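Local coordinates for protein rhamnosidase B (Bacillus sp., PDB 2OKX) that hydrolyses terminal alpha-L-rhamnosyl residues from alpha-L-rhamnosides, probably with inversion of configuration, as a member of glycoside hydrolase family 78, at residues A[235-239]-A[620-624]; A[100-104]-A[571-575]; A[138-142]-A[389-395]. All coordinates share one frame; numbering follows the deposited sequence.

Interactions 1 and 2 are neighbours, with centres about 10 Å apart: interaction 1 brings the D2 domain, and interaction 2 the N-terminal domain, against loops of the helical glycosidase domain. They touch: Trp-622 of interaction 1 packs on Phe-102 of interaction 2, and Ala-621 N probably donates to Asn-101 O. Their chemistry differs. Interaction 1, partly buried, has two direct hydrogen bonds between its segments, whereas interaction 2, more deeply buried, relies on aromatic and valine packing plus one bridging water. Interaction 3 lies about 23 Å from interaction 1 and about 21 Å from interaction 2, centre to centre. It joins beta modules, is partly buried, and uses a water-bridged charged pair, a CA-H...O contact and Thr-393 packing.

Interaction 1 of 3, residues A[235-239]-A[620-624]; sequences NHANP and SAWSS
Trp-622 overlaps Ala-237, Asn-238 and Pro-239 across its CB and the CD1-NE1 side of the indole. Its CB is 3.2 Å from Ala-237 O, and Pro-239 CD comes within 3.4 Å of Trp-622 NE1, the proline crossing the indole at about a right angle. Asn-238 OD1 sits in the indole plane at its edge, 3.2 Å from Trp-622 CD1, although the amide itself is turned 68° from the ring. The same oxygen accepts a hydrogen bond from Ser-623 N (2.7 Å) that lies in the carbonyl plane. With CG anti to its own carbonyl carbon (chi1 -64°), Asn-238 sends the amide across to the other loop, and its ND2 is satisfied by Glu-347. The contact joins the D2 domain, just ahead of strand 240-252, to the loop before helix 627-644 of the six-hairpin glycosidase domain. That loop contains an ST turn, in which Ser-620 OG accepts from Trp-622 N (2.9 Å). Ala-621 O in turn takes Ala-237 N at 3.0 Å, the donor standing 70° out of the carbonyl plane, while Ala-237 CB rests 3.6 Å from Ala-621 CB. Ser-624 CB covers one indole face toward the rim, and His-310 meets the ring edge-to-face.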
# COMPACT_ATOMS: atom_id res chain seq x y z
N ASN A 235 -19.28 -5.80 1.07
CA ASN A 235 -19.14 -5.89 2.52
C ASN A 235 -17.86 -6.54 3.04
O ASN A 235 -17.67 -6.62 4.25
CB ASN A 235 -20.36 -6.61 3.10
CG ASN A 235 -21.65 -5.88 2.80
OD1 ASN A 235 -21.81 -4.70 3.15
ND2 ASN A 235 -22.59 -6.55 2.15
N HIS A 236 -16.99 -6.99 2.15
CA HIS A 236 -15.73 -7.59 2.58
C HIS A 236 -14.66 -7.37 1.52
O HIS A 236 -14.96 -6.88 0.43
CB HIS A 236 -15.90 -9.09 2.83
CG HIS A 236 -16.17 -9.88 1.59
ND1 HIS A 236 -17.44 -10.25 1.20
CD2 HIS A 236 -15.33 -10.34 0.63
CE1 HIS A 236 -17.37 -10.90 0.05
NE2 HIS A 236 -16.10 -10.97 -0.32
N ALA A 237 -13.43 -7.73 1.84
CA ALA A 237 -12.33 -7.56 0.90
C ALA A 237 -11.65 -8.88 0.58
O ALA A 237 -10.45 -8.92 0.30
CB ALA A 237 -11.31 -6.57 1.46
N ASN A 238 -12.41 -9.97 0.65
CA ASN A 238 -11.87 -11.28 0.32
C ASN A 238 -12.03 -11.47 -1.17
O ASN A 238 -12.91 -10.87 -1.79
CB ASN A 238 -12.64 -12.40 1.03
CG ASN A 238 -12.53 -12.32 2.54
OD1 ASN A 238 -11.43 -12.22 3.08
ND2 ASN A 238 -13.67 -12.39 3.22
N PRO A 239 -11.18 -12.29 -1.78
CA PRO A 239 -11.30 -12.52 -3.22
C PRO A 239 -12.60 -13.27 -3.51
O PRO A 239 -13.02 -14.10 -2.71
CB PRO A 239 -10.09 -13.40 -3.54
CG PRO A 239 -9.09 -13.01 -2.50
CD PRO A 239 -9.93 -12.88 -1.26
N SER A 620 -8.07 -4.99 8.40
CA SER A 620 -8.58 -5.25 7.06
C SER A 620 -9.81 -6.15 6.93
O SER A 620 -10.11 -6.95 7.82
CB SER A 620 -7.45 -5.85 6.21
OG SER A 620 -7.91 -6.29 4.95
N ALA A 621 -10.50 -6.00 5.80
CA ALA A 621 -11.68 -6.79 5.51
C ALA A 621 -11.29 -8.05 4.73
O ALA A 621 -12.15 -8.85 4.37
CB ALA A 621 -12.69 -5.97 4.71
N TRP A 622 -10.00 -8.21 4.46
CA TRP A 622 -9.54 -9.41 3.76
C TRP A 622 -9.06 -10.38 4.84
O TRP A 622 -7.99 -10.19 5.41
CB TRP A 622 -8.39 -9.12 2.79
CG TRP A 622 -7.83 -10.37 2.11
CD1 TRP A 622 -8.47 -11.58 1.99
CD2 TRP A 622 -6.57 -10.51 1.44
NE1 TRP A 622 -7.68 -12.46 1.28
CE2 TRP A 622 -6.51 -11.83 0.93
CE3 TRP A 622 -5.48 -9.65 1.21
CZ2 TRP A 622 -5.41 -12.32 0.21
CZ3 TRP A 622 -4.39 -10.13 0.49
CH2 TRP A 622 -4.36 -11.45 0.00
N SER A 623 -9.87 -11.39 5.12
CA SER A 623 -9.53 -12.39 6.12
C SER A 623 -8.51 -13.32 5.48
O SER A 623 -8.87 -14.30 4.83
CB SER A 623 -10.78 -13.17 6.54
OG SER A 623 -10.49 -14.05 7.62
N SER A 624 -7.24 -12.99 5.68
CA SER A 624 -6.14 -13.75 5.11
C SER A 624 -5.07 -14.00 6.16
O SER A 624 -4.79 -13.13 6.99
CB SER A 624 -5.54 -12.99 3.92
OG SER A 624 -4.39 -13.65 3.41

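Interaction 2 of 3, residues A[100-104]-A[571-575]; sequences SNFYY and YEQVF
Tyr-103 and Val-574 mark the closest approach of the two backbones, their CA atoms 6.3 Å apart, and both segments are irregular loops. One residue to the side of this pair on each chain, a water donates to Phe-102 O (3.0 Å) and accepts from Phe-575 N (3.1 Å). The 100-104 loop is shaped by an Asx turn: Asn-101 OD1 takes the N-H of Tyr-103 at 2.8 Å. On the other side Gln-573 has a positive phi (60°), and the carbonyls of Glu-572 and Gln-573 both come up to the tyrosine ring. Tyr-103 CE2 lies 3.5 Å from Glu-572 O, which sits in the ring plane at the edge, and Tyr-103 CD2 lies 3.4 Å from Gln-573 O, which approaches obliquely. Loop 100-104 belongs to the N-terminal domain, and 571-575 lies in the loop between helices 544-559 and 577-590 of the glycosidase domain, an (alpha/alpha)6 barrel as in its six-hairpin relatives. Val-574 supplies the apolar part: its CG2, anti to the carbonyl carbon, reaches Phe-102 CB at 3.4 Å and the ring at CD2 at 4.0 Å. Tyr-103 OH, at the far end of the ring from Val-574, is hydrogen-bonded to Gln-148 NE2. An alanine in place of Tyr-103 is likely to open a gap beside the Glu-572 and Gln-573 carbonyls and to leave Gln-148 without its hydroxyl partner. Gln-573 O takes its hydrogen bond from Arg-65 NH1; its approach to the ring is a packing contact. Glu-572 is held from elsewhere: Trp-576 NE1 bonds its OE2, Arg-858 forms a salt bridge with OE1, and OE1 also bonds a glycerol, probably from the crystallisation liquor, which may mark a pocket.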
# COMPACT_ATOMS: atom_id res chain seq x y z
N SER A 100 -15.73 -2.17 1.65
CA SER A 100 -14.61 -2.57 2.49
C SER A 100 -13.32 -2.70 1.66
O SER A 100 -13.38 -2.95 0.46
CB SER A 100 -14.90 -3.91 3.17
OG SER A 100 -15.99 -3.82 4.08
N ASN A 101 -12.17 -2.50 2.31
CA ASN A 101 -10.88 -2.66 1.64
C ASN A 101 -9.84 -3.17 2.64
O ASN A 101 -10.20 -3.64 3.72
CB ASN A 101 -10.42 -1.35 0.96
CG ASN A 101 -10.31 -0.17 1.92
OD1 ASN A 101 -9.79 -0.29 3.02
ND2 ASN A 101 -10.79 0.99 1.47
N PHE A 102 -8.56 -3.10 2.28
CA PHE A 102 -7.49 -3.61 3.15
C PHE A 102 -7.11 -2.71 4.32
O PHE A 102 -6.21 -3.06 5.10
CB PHE A 102 -6.23 -3.89 2.32
CG PHE A 102 -6.35 -5.04 1.36
CD1 PHE A 102 -7.58 -5.39 0.80
CD2 PHE A 102 -5.21 -5.71 0.91
CE1 PHE A 102 -7.67 -6.38 -0.19
CE2 PHE A 102 -5.28 -6.69 -0.08
CZ PHE A 102 -6.52 -7.03 -0.63
N TYR A 103 -7.74 -1.54 4.45
CA TYR A 103 -7.45 -0.65 5.57
C TYR A 103 -8.70 0.07 6.08
O TYR A 103 -8.62 1.11 6.73
CB TYR A 103 -6.33 0.37 5.23
CG TYR A 103 -6.45 1.14 3.92
CD1 TYR A 103 -7.51 2.02 3.68
CD2 TYR A 103 -5.45 1.04 2.95
CE1 TYR A 103 -7.57 2.79 2.52
CE2 TYR A 103 -5.49 1.81 1.78
CZ TYR A 103 -6.55 2.68 1.57
OH TYR A 103 -6.58 3.45 0.43
N TYR A 104 -9.85 -0.53 5.79
CA TYR A 104 -11.13 0.02 6.19
C TYR A 104 -12.22 -1.05 6.12
O TYR A 104 -12.33 -1.76 5.12
CB TYR A 104 -11.52 1.20 5.29
CG TYR A 104 -12.96 1.63 5.44
CD1 TYR A 104 -13.94 1.21 4.54
CD2 TYR A 104 -13.37 2.42 6.52
CE1 TYR A 104 -15.28 1.55 4.70
CE2 TYR A 104 -14.71 2.77 6.70
CZ TYR A 104 -15.66 2.33 5.79
OH TYR A 104 -16.98 2.67 5.97
N TYR A 571 0.71 0.96 -5.07
CA TYR A 571 -0.34 -0.05 -5.20
C TYR A 571 -1.26 -0.32 -4.02
O TYR A 571 -2.48 -0.41 -4.20
CB TYR A 571 0.26 -1.40 -5.65
CG TYR A 571 0.93 -1.36 -7.00
CD1 TYR A 571 2.26 -0.98 -7.13
CD2 TYR A 571 0.21 -1.64 -8.17
CE1 TYR A 571 2.86 -0.88 -8.38
CE2 TYR A 571 0.80 -1.54 -9.42
CZ TYR A 571 2.12 -1.15 -9.53
OH TYR A 571 2.69 -1.00 -10.77
N GLU A 572 -0.71 -0.41 -2.81
CA GLU A 572 -1.56 -0.76 -1.67
C GLU A 572 -1.71 0.19 -0.47
O GLU A 572 -2.84 0.43 -0.04
CB GLU A 572 -1.13 -2.15 -1.17
CG GLU A 572 -0.75 -3.10 -2.31
CD GLU A 572 -0.70 -4.56 -1.89
OE1 GLU A 572 -0.13 -5.37 -2.65
OE2 GLU A 572 -1.26 -4.90 -0.83
N GLN A 573 -0.61 0.71 0.06
CA GLN A 573 -0.67 1.60 1.22
C GLN A 573 -1.31 0.81 2.38
O GLN A 573 -2.03 1.36 3.21
CB GLN A 573 -1.52 2.84 0.91
CG GLN A 573 -0.87 3.80 -0.10
CD GLN A 573 -1.85 4.83 -0.65
OE1 GLN A 573 -2.73 5.31 0.05
NE2 GLN A 573 -1.67 5.19 -1.92
N VAL A 574 -1.01 -0.49 2.41
CA VAL A 574 -1.55 -1.40 3.42
C VAL A 574 -0.54 -1.80 4.49
O VAL A 574 0.64 -2.04 4.19
CB VAL A 574 -2.07 -2.70 2.75
CG1 VAL A 574 -2.46 -3.73 3.81
CG2 VAL A 574 -3.27 -2.38 1.87
N PHE A 575 -0.99 -1.88 5.74
CA PHE A 575 -0.12 -2.30 6.81
C PHE A 575 -0.02 -3.83 6.79
O PHE A 575 -0.87 -4.53 7.35
CB PHE A 575 -0.64 -1.83 8.18
CG PHE A 575 -0.01 -2.53 9.36
CD1 PHE A 575 1.31 -2.98 9.30
CD2 PHE A 575 -0.73 -2.73 10.53
CE1 PHE A 575 1.90 -3.63 10.39
CE2 PHE A 575 -0.16 -3.38 11.62
CZ PHE A 575 1.15 -3.83 11.56
O HOH W 1 -3.98 -1.69 6.49

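Interaction 3 of 3, residues A[138-142]-A[389-395]; sequences RSNSP and PSLYTEE
The guanidinium of Arg-138 and the carboxylate of Glu-395 are inclined by 33°, and the edge of the guanidinium, in its plane, meets a water. That water accepts from Arg-138 NE at 2.7 Å and donates to Glu-395 OE2 at 2.8 Å. Because Arg-138 NE and Glu-395 OE1 stay 4.9 Å apart, the two groups meet through the water, and any attraction between the opposite charges is probably indirect, while Arg-138 NH2 makes its salt bridge with Glu-158. The Tyr-392 ring has Glu-394 OE2 in plane at its hydroxyl edge, hydrogen-bonded on the anti side of the carboxylate, and Tyr-219 OH is a further partner of that hydroxyl. The CB of Tyr-392 points away from 138-142 and the side chain packs on Ala-221 and Leu-223; its backbone is the part nearest Asn-140.

A type I turn from Arg-138 to Ser-141, with a weak backbone bond from Ser-141 N to Arg-138 O, presents Asn-140 to the other segment. Asn-140 CA makes a C-H...O contact with Ser-390 O (3.4 Å, 148° at the hydrogen), and Asn-140 O is 3.3 Å from Thr-393 CB. Thr-393 holds OG1 anti to its backbone N (chi1 -173°), where it accepts from Glu-395 N at 3.2 Å in an ST turn. This leaves the methyl CG2 directed at Pro-142, whose CG lies 3.8 Å away, the two side chains crossing at about a right angle. A second water lies close to both Ser-141 O and Ser-390 O, though it may not serve both at once.

The arrangement is a junction between beta modules: a turn of the N-terminal domain, between strands 130-133 and 153-155, packs on the outermost strand 392-393 of an antiparallel sheet, beside strand 219-223.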
# COMPACT_ATOMS: atom_id res chain seq x y z
N ARG A 138 -18.26 12.87 -8.65
CA ARG A 138 -18.97 11.74 -9.23
C ARG A 138 -18.78 10.45 -8.44
O ARG A 138 -17.67 9.93 -8.33
CB ARG A 138 -18.50 11.52 -10.67
CG ARG A 138 -18.51 12.77 -11.54
CD ARG A 138 -19.83 13.53 -11.43
NE ARG A 138 -19.94 14.58 -12.44
CZ ARG A 138 -20.81 15.59 -12.38
NH1 ARG A 138 -21.65 15.70 -11.36
NH2 ARG A 138 -20.84 16.49 -13.35
N SER A 139 -19.88 9.93 -7.90
CA SER A 139 -19.84 8.71 -7.11
C SER A 139 -19.64 7.44 -7.94
O SER A 139 -19.61 6.35 -7.38
CB SER A 139 -21.10 8.58 -6.27
OG SER A 139 -21.09 9.52 -5.21
N ASN A 140 -19.52 7.58 -9.25
CA ASN A 140 -19.30 6.41 -10.09
C ASN A 140 -17.84 6.34 -10.57
O ASN A 140 -17.52 5.54 -11.46
CB ASN A 140 -20.23 6.41 -11.31
CG ASN A 140 -19.93 7.53 -12.29
OD1 ASN A 140 -20.12 7.39 -13.50
ND2 ASN A 140 -19.46 8.66 -11.78
N SER A 141 -16.97 7.15 -9.98
CA SER A 141 -15.56 7.15 -10.38
C SER A 141 -14.94 5.78 -10.12
O SER A 141 -15.46 4.99 -9.32
CB SER A 141 -14.79 8.26 -9.64
OG SER A 141 -14.69 7.99 -8.26
N PRO A 142 -13.83 5.46 -10.80
CA PRO A 142 -13.16 4.17 -10.65
C PRO A 142 -12.72 3.76 -9.25
O PRO A 142 -12.26 4.58 -8.45
CB PRO A 142 -11.96 4.28 -11.59
CG PRO A 142 -12.40 5.28 -12.61
CD PRO A 142 -13.09 6.31 -11.75
N PRO A 389 -25.21 1.53 -12.56
CA PRO A 389 -24.61 2.83 -12.89
C PRO A 389 -23.42 3.29 -12.03
O PRO A 389 -22.43 3.76 -12.56
CB PRO A 389 -25.79 3.79 -12.78
CG PRO A 389 -26.93 2.93 -13.25
CD PRO A 389 -26.68 1.64 -12.51
N SER A 390 -23.54 3.15 -10.72
CA SER A 390 -22.47 3.58 -9.82
C SER A 390 -21.18 2.78 -9.95
O SER A 390 -20.13 3.18 -9.44
CB SER A 390 -22.96 3.54 -8.37
OG SER A 390 -23.29 2.23 -7.96
N LEU A 391 -21.25 1.65 -10.65
CA LEU A 391 -20.08 0.79 -10.84
C LEU A 391 -19.52 0.95 -12.24
O LEU A 391 -18.68 0.17 -12.67
CB LEU A 391 -20.48 -0.68 -10.63
CG LEU A 391 -21.22 -1.05 -9.34
CD1 LEU A 391 -21.50 -2.54 -9.32
CD2 LEU A 391 -20.39 -0.64 -8.13
N TYR A 392 -19.97 1.99 -12.94
CA TYR A 392 -19.56 2.22 -14.31
C TYR A 392 -19.26 3.68 -14.62
O TYR A 392 -19.98 4.58 -14.17
CB TYR A 392 -20.67 1.73 -15.25
CG TYR A 392 -20.44 2.01 -16.71
CD1 TYR A 392 -19.77 1.09 -17.51
CD2 TYR A 392 -20.91 3.18 -17.30
CE1 TYR A 392 -19.57 1.33 -18.87
CE2 TYR A 392 -20.71 3.43 -18.66
CZ TYR A 392 -20.04 2.50 -19.43
OH TYR A 392 -19.85 2.73 -20.78
N THR A 393 -18.21 3.92 -15.40
CA THR A 393 -17.86 5.28 -15.80
C THR A 393 -17.05 5.33 -17.09
O THR A 393 -16.19 4.48 -17.33
CB THR A 393 -17.07 6.04 -14.70
OG1 THR A 393 -16.91 7.42 -15.10
CG2 THR A 393 -15.68 5.43 -14.49
N GLU A 394 -17.34 6.33 -17.92
CA GLU A 394 -16.64 6.52 -19.18
C GLU A 394 -15.57 7.61 -19.03
O GLU A 394 -14.94 8.02 -20.00
CB GLU A 394 -17.64 6.87 -20.29
CG GLU A 394 -18.34 5.63 -20.85
CD GLU A 394 -19.56 5.95 -21.69
OE1 GLU A 394 -19.55 6.97 -22.41
OE2 GLU A 394 -20.53 5.16 -21.65
N GLU A 395 -15.39 8.08 -17.80
CA GLU A 395 -14.38 9.09 -17.50
C GLU A 395 -13.26 8.24 -16.91
O GLU A 395 -13.12 8.12 -15.70
CB GLU A 395 -14.94 10.09 -16.48
CG GLU A 395 -16.22 10.76 -16.99
CD GLU A 395 -16.81 11.74 -16.00
OE1 GLU A 395 -17.39 11.29 -14.98
OE2 GLU A 395 -16.69 12.96 -16.24
O HOH W 2 -18.65 14.37 -14.85
O HOH W 3 -17.30 2.77 -9.95